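Local coordinates for putative vitamin-B12 independent methionine synthase family protein (Listeria monocytogenes, PDB 1YPX) that may bind zinc and transfer a methyl group from 5-methyltetrahydropteroyltriglutamate to homocysteine without cobalamin, at residues Tyr177-Trp191 and Ile225-Cys239. Sequence-based numbering, arbitrary orientation.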
loop_
_atom_site.group_PDB
_atom_site.type_symbol
_atom_site.label_atom_id
_atom_site.label_comp_id
_atom_site.label_asym_id
_atom_site.label_seq_id
_atom_site.Cartn_x
_atom_site.Cartn_y
_atom_site.Cartn_z
ATOM N N TYR A 177 11.853 7.683 6.047
ATOM C CA TYR A 177 11.833 7.898 7.481
ATOM C C TYR A 177 12.415 9.272 7.764
ATOM O O TYR A 177 11.766 10.110 8.378
ATOM C CB TYR A 177 12.652 6.838 8.204
ATOM C CG TYR A 177 12.621 7.015 9.694
ATOM C CD1 TYR A 177 11.583 6.499 10.460
ATOM C CD2 TYR A 177 13.624 7.725 10.342
ATOM C CE1 TYR A 177 11.549 6.685 11.844
ATOM C CE2 TYR A 177 13.598 7.915 11.715
ATOM C CZ TYR A 177 12.565 7.395 12.461
ATOM O OH TYR A 177 12.565 7.596 13.826
ATOM N N ASP A 178 13.635 9.501 7.292
ATOM C CA ASP A 178 14.311 10.779 7.504
ATOM C C ASP A 178 13.422 11.947 7.104
ATOM O O ASP A 178 13.439 12.999 7.751
ATOM C CB ASP A 178 15.607 10.835 6.696
ATOM C CG ASP A 178 16.522 9.659 6.972
ATOM O OD1 ASP A 178 17.524 9.502 6.241
ATOM O OD2 ASP A 178 16.249 8.888 7.918
ATOM N N ALA A 179 12.656 11.765 6.030
ATOM C CA ALA A 179 11.757 12.804 5.536
ATOM C C ALA A 179 10.613 13.006 6.512
ATOM O O ALA A 179 9.836 13.960 6.395
ATOM C CB ALA A 179 11.219 12.422 4.167
ATOM N N GLY A 180 10.517 12.093 7.477
ATOM C CA GLY A 180 9.475 12.172 8.487
ATOM C C GLY A 180 8.305 11.204 8.344
ATOM O O GLY A 180 7.251 11.433 8.923
ATOM N N CYS A 181 8.485 10.121 7.597
ATOM C CA CYS A 181 7.417 9.163 7.402
ATOM C C CYS A 181 7.396 8.124 8.514
ATOM O O CYS A 181 8.417 7.502 8.811
ATOM C CB CYS A 181 7.579 8.479 6.046
ATOM S SG CYS A 181 6.195 7.420 5.530
ATOM N N ARG A 182 6.229 7.931 9.128
ATOM C CA ARG A 182 6.080 6.960 10.215
ATOM C C ARG A 182 5.020 5.938 9.903
ATOM O O ARG A 182 4.613 5.181 10.778
ATOM C CB ARG A 182 5.736 7.663 11.529
ATOM C CG ARG A 182 6.873 7.622 12.532
ATOM C CD ARG A 182 8.140 8.085 11.855
ATOM N NE ARG A 182 8.985 8.880 12.721
ATOM C CZ ARG A 182 10.099 9.466 12.309
ATOM N NH1 ARG A 182 10.478 9.329 11.045
ATOM N NH2 ARG A 182 10.828 10.185 13.158
ATOM N N TYR A 183 4.581 5.932 8.648
ATOM C CA TYR A 183 3.560 5.001 8.179
ATOM C C TYR A 183 3.748 4.780 6.665
ATOM O O TYR A 183 3.302 5.592 5.838
ATOM C CB TYR A 183 2.171 5.577 8.501
ATOM C CG TYR A 183 0.997 4.633 8.334
ATOM C CD1 TYR A 183 -0.298 5.046 8.633
ATOM C CD2 TYR A 183 1.162 3.367 7.795
ATOM C CE1 TYR A 183 -1.400 4.223 8.383
ATOM C CE2 TYR A 183 0.073 2.538 7.541
ATOM C CZ TYR A 183 -1.207 2.972 7.829
ATOM O OH TYR A 183 -2.293 2.179 7.526
ATOM N N LEU A 184 4.429 3.679 6.334
ATOM C CA LEU A 184 4.718 3.284 4.956
ATOM C C LEU A 184 4.005 1.977 4.591
ATOM O O LEU A 184 4.000 1.021 5.365
ATOM C CB LEU A 184 6.230 3.082 4.754
ATOM C CG LEU A 184 6.694 3.041 3.283
ATOM C CD1 LEU A 184 6.589 4.452 2.702
ATOM C CD2 LEU A 184 8.136 2.536 3.171
ATOM N N GLN A 185 3.430 1.935 3.397
ATOM C CA GLN A 185 2.707 0.766 2.941
ATOM C C GLN A 185 3.225 0.196 1.615
ATOM O O GLN A 185 3.423 0.924 0.630
ATOM C CB GLN A 185 1.223 1.105 2.821
ATOM C CG GLN A 185 0.421 0.059 2.074
ATOM C CD GLN A 185 -1.034 0.064 2.471
ATOM O OE1 GLN A 185 -1.359 -0.080 3.649
ATOM N NE2 GLN A 185 -1.917 0.230 1.492
ATOM N N LEU A 186 3.437 -1.116 1.605
ATOM C CA LEU A 186 3.920 -1.829 0.427
ATOM C C LEU A 186 2.736 -2.447 -0.315
ATOM O O LEU A 186 2.037 -3.303 0.223
ATOM C CB LEU A 186 4.899 -2.927 0.854
ATOM C CG LEU A 186 6.414 -2.619 0.949
ATOM C CD1 LEU A 186 6.676 -1.141 1.231
ATOM C CD2 LEU A 186 7.035 -3.484 2.036
ATOM N N ASP A 187 2.506 -1.997 -1.544
ATOM C CA ASP A 187 1.418 -2.535 -2.342
ATOM C C ASP A 187 1.963 -3.708 -3.137
ATOM O O ASP A 187 2.790 -3.549 -4.026
ATOM C CB ASP A 187 0.835 -1.448 -3.249
ATOM C CG ASP A 187 -0.124 -0.531 -2.500
ATOM O OD1 ASP A 187 0.010 -0.407 -1.258
ATOM O OD2 ASP A 187 -1.014 0.076 -3.141
ATOM N N ASP A 188 1.517 -4.902 -2.783
ATOM C CA ASP A 188 2.009 -6.070 -3.460
ATOM C C ASP A 188 0.895 -6.884 -4.066
ATOM O O ASP A 188 0.167 -7.569 -3.357
ATOM C CB ASP A 188 2.806 -6.923 -2.489
ATOM C CG ASP A 188 3.756 -7.828 -3.198
ATOM O OD1 ASP A 188 4.754 -8.260 -2.590
ATOM O OD2 ASP A 188 3.498 -8.104 -4.379
ATOM N N THR A 189 0.769 -6.815 -5.384
ATOM C CA THR A 189 -0.277 -7.556 -6.065
ATOM C C THR A 189 0.243 -8.847 -6.687
ATOM O O THR A 189 -0.483 -9.511 -7.429
ATOM C CB THR A 189 -0.919 -6.710 -7.172
ATOM O OG1 THR A 189 -2.055 -7.404 -7.698
ATOM C CG2 THR A 189 0.069 -6.460 -8.298
ATOM N N SER A 190 1.489 -9.203 -6.369
ATOM C CA SER A 190 2.119 -10.403 -6.919
ATOM C C SER A 190 1.661 -11.710 -6.277
ATOM O O SER A 190 1.578 -12.736 -6.948
ATOM C CB SER A 190 3.656 -10.299 -6.836
ATOM O OG SER A 190 4.146 -10.438 -5.513
ATOM N N TRP A 191 1.356 -11.676 -4.986
ATOM C CA TRP A 191 0.920 -12.877 -4.291
ATOM C C TRP A 191 -0.419 -13.391 -4.807
ATOM O O TRP A 191 -0.661 -14.593 -4.802
ATOM C CB TRP A 191 0.823 -12.616 -2.787
ATOM C CG TRP A 191 2.079 -12.046 -2.194
ATOM C CD1 TRP A 191 2.479 -10.749 -2.226
ATOM C CD2 TRP A 191 3.102 -12.766 -1.491
ATOM N NE1 TRP A 191 3.686 -10.608 -1.585
ATOM C CE2 TRP A 191 4.092 -11.830 -1.123
ATOM C CE3 TRP A 191 3.276 -14.109 -1.136
ATOM C CZ2 TRP A 191 5.242 -12.194 -0.415
ATOM C CZ3 TRP A 191 4.414 -14.469 -0.436
ATOM C CH2 TRP A 191 5.385 -13.513 -0.081
ATOM N N ILE A 225 13.024 -4.643 4.562
ATOM C CA ILE A 225 12.599 -3.899 5.740
ATOM C C ILE A 225 13.349 -4.314 7.006
ATOM O O ILE A 225 12.880 -4.070 8.121
ATOM C CB ILE A 225 11.096 -4.073 5.990
ATOM C CG1 ILE A 225 10.772 -5.543 6.259
ATOM C CG2 ILE A 225 10.326 -3.574 4.796
ATOM C CD1 ILE A 225 9.351 -5.779 6.718
ATOM N N LYS A 226 14.510 -4.934 6.827
ATOM C CA LYS A 226 15.341 -5.384 7.940
ATOM C C LYS A 226 15.695 -4.239 8.887
ATOM O O LYS A 226 15.623 -4.386 10.106
ATOM C CB LYS A 226 16.623 -6.025 7.396
ATOM C CG LYS A 226 17.585 -6.552 8.452
ATOM C CD LYS A 226 18.929 -6.954 7.830
ATOM C CE LYS A 226 19.990 -7.221 8.898
ATOM N NZ LYS A 226 21.370 -7.299 8.324
ATOM N N HIS A 227 16.070 -3.094 8.328
ATOM C CA HIS A 227 16.449 -1.940 9.143
ATOM C C HIS A 227 15.292 -0.957 9.324
ATOM O O HIS A 227 15.437 0.242 9.074
ATOM C CB HIS A 227 17.641 -1.221 8.503
ATOM C CG HIS A 227 18.865 -2.077 8.358
ATOM N ND1 HIS A 227 19.628 -2.091 7.210
ATOM C CD2 HIS A 227 19.477 -2.919 9.227
ATOM C CE1 HIS A 227 20.658 -2.903 7.377
ATOM N NE2 HIS A 227 20.590 -3.419 8.592
ATOM N N LYS A 228 14.150 -1.470 9.768
ATOM C CA LYS A 228 12.957 -0.653 9.984
ATOM C C LYS A 228 12.958 -0.062 11.387
ATOM O O LYS A 228 12.953 -0.793 12.380
ATOM C CB LYS A 228 11.690 -1.506 9.790
ATOM C CG LYS A 228 10.367 -0.724 9.729
ATOM C CD LYS A 228 9.568 -0.730 11.044
ATOM C CE LYS A 228 8.990 -2.115 11.366
ATOM N NZ LYS A 228 8.065 -2.074 12.536
ATOM N N PRO A 229 12.970 1.275 11.484
ATOM C CA PRO A 229 12.964 1.978 12.767
ATOM C C PRO A 229 11.818 1.499 13.654
ATOM O O PRO A 229 10.769 1.061 13.168
ATOM C CB PRO A 229 12.786 3.440 12.361
ATOM C CG PRO A 229 13.470 3.504 11.057
ATOM C CD PRO A 229 13.031 2.233 10.367
ATOM N N ALA A 230 12.018 1.610 14.960
ATOM C CA ALA A 230 11.028 1.188 15.939
ATOM C C ALA A 230 9.687 1.936 15.870
ATOM O O ALA A 230 8.631 1.327 16.043
ATOM C CB ALA A 230 11.623 1.319 17.332
ATOM N N ASP A 231 9.725 3.244 15.624
ATOM C CA ASP A 231 8.499 4.055 15.565
ATOM C C ASP A 231 7.852 4.148 14.187
ATOM O O ASP A 231 6.891 4.896 13.998
ATOM C CB ASP A 231 8.772 5.479 16.044
ATOM C CG ASP A 231 9.821 6.177 15.206
ATOM O OD1 ASP A 231 9.899 7.430 15.237
ATOM O OD2 ASP A 231 10.581 5.465 14.516
HETATM N N MSE A 232 8.384 3.420 13.216
HETATM C CA MSE A 232 7.804 3.457 11.889
HETATM C C MSE A 232 6.958 2.209 11.669
HETATM O O MSE A 232 7.353 1.101 12.040
HETATM C CB MSE A 232 8.895 3.556 10.823
HETATM C CG MSE A 232 8.339 3.659 9.405
HETATM SE SE MSE A 232 9.707 3.654 8.014
HETATM C CE MSE A 232 10.447 1.933 8.414
ATOM N N VAL A 233 5.783 2.394 11.074
ATOM C CA VAL A 233 4.875 1.283 10.801
ATOM C C VAL A 233 4.966 0.930 9.311
ATOM O O VAL A 233 4.978 1.805 8.445
ATOM C CB VAL A 233 3.407 1.672 11.177
ATOM C CG1 VAL A 233 2.454 0.515 10.894
ATOM C CG2 VAL A 233 3.324 2.069 12.643
ATOM N N ILE A 234 5.068 -0.357 9.011
ATOM C CA ILE A 234 5.125 -0.775 7.625
ATOM C C ILE A 234 4.055 -1.806 7.349
ATOM O O ILE A 234 4.191 -2.974 7.697
ATOM C CB ILE A 234 6.496 -1.340 7.242
ATOM C CG1 ILE A 234 7.530 -0.194 7.265
ATOM C CG2 ILE A 234 6.407 -2.014 5.860
ATOM C CD1 ILE A 234 8.902 -0.515 6.639
ATOM N N THR A 235 2.972 -1.355 6.738
ATOM C CA THR A 235 1.864 -2.229 6.418
ATOM C C THR A 235 2.000 -2.728 4.996
ATOM O O THR A 235 2.692 -2.128 4.161
ATOM C CB THR A 235 0.512 -1.492 6.530
ATOM O OG1 THR A 235 0.527 -0.307 5.706
ATOM C CG2 THR A 235 0.228 -1.137 7.979
HETATM N N MSE A 236 1.308 -3.820 4.717
HETATM C CA MSE A 236 1.351 -4.408 3.394
HETATM C C MSE A 236 -0.023 -4.604 2.797
HETATM O O MSE A 236 -0.877 -5.231 3.403
HETATM C CB MSE A 236 2.048 -5.762 3.457
HETATM C CG MSE A 236 2.235 -6.421 2.107
HETATM SE SE MSE A 236 4.035 -7.116 1.900
HETATM C CE MSE A 236 3.618 -8.993 1.585
ATOM N N HIS A 237 -0.242 -4.059 1.612
ATOM C CA HIS A 237 -1.516 -4.262 0.946
ATOM C C HIS A 237 -1.355 -5.404 -0.069
ATOM O O HIS A 237 -0.664 -5.242 -1.081
ATOM C CB HIS A 237 -1.981 -2.983 0.242
ATOM C CG HIS A 237 -3.226 -3.157 -0.573
ATOM N ND1 HIS A 237 -4.342 -3.828 -0.110
ATOM C CD2 HIS A 237 -3.531 -2.750 -1.829
ATOM C CE1 HIS A 237 -5.275 -3.830 -1.045
ATOM N NE2 HIS A 237 -4.807 -3.182 -2.098
ATOM N N ILE A 238 -1.962 -6.558 0.241
ATOM C CA ILE A 238 -1.950 -7.752 -0.629
ATOM C C ILE A 238 -3.169 -7.599 -1.521
ATOM O O ILE A 238 -4.269 -7.997 -1.142
ATOM C CB ILE A 238 -2.163 -9.090 0.145
ATOM C CG1 ILE A 238 -1.194 -9.207 1.324
ATOM C CG2 ILE A 238 -1.953 -10.273 -0.803
ATOM C CD1 ILE A 238 0.257 -9.279 0.916
ATOM N N CYS A 239 -2.985 -7.029 -2.703
ATOM C CA CYS A 239 -4.104 -6.804 -3.608
ATOM C C CYS A 239 -4.556 -8.060 -4.344
ATOM O O CYS A 239 -3.748 -8.945 -4.628
ATOM C CB CYS A 239 -3.722 -5.729 -4.623
ATOM S SG CYS A 239 -5.112 -4.824 -5.296
#
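Q185 OE1 accepts two hydrogen bonds, one from T235 OG1 across the strands (2.8 Å, on a lone pair in the amide plane) and one from K134 NZ of the adjacent strand 132-138. T235 holds OG1 between its backbone N and carbonyl carbon (chi1 55°), which brings the hydroxyl to the Q185 amide and to the edge of the Y183 ring, while CG2 rests against Y183 CE2. The Q185 NE2 end lies beside H237 CB at 3.4 Å. Beneath these side chains, strands 183-188 and 233-238 run parallel in direct register, Y183 beside V233 through D187 beside H237, and the backbone bonds alternate between them. On the face carrying L184, L186, I234 and M236, L186 CD2 touches I234 CG2 at 4.1 Å, and selenomethionine M236, bent at chi2 and chi3, sets CE against W191 NE1 at 3.6 Å. The D188 carboxylate shares this face; S190 N closes an Asx turn on its OD2, which S190 OG also reaches, and W191 NE1 bonds weakly to OD1. At the N-terminal end, the P229 ring lies over one face of Y177, its CG 3.8 Å from the ring centroid in a CH-pi contact, and D231 OD1 forms a salt bridge with R182 NE at 3.0 Å. These are neighbouring strands of a TIM-type barrel, joined by a beta-alpha-beta crossover through helix 213-224. Donor atoms of H237, C239 and C334 face one point, possibly an empty metal site, consistent with the family's zinc binding; with H237 ND1 donating to F270 O, the ring's rotation is fixed and NE2 is the nitrogen that could serve a metal.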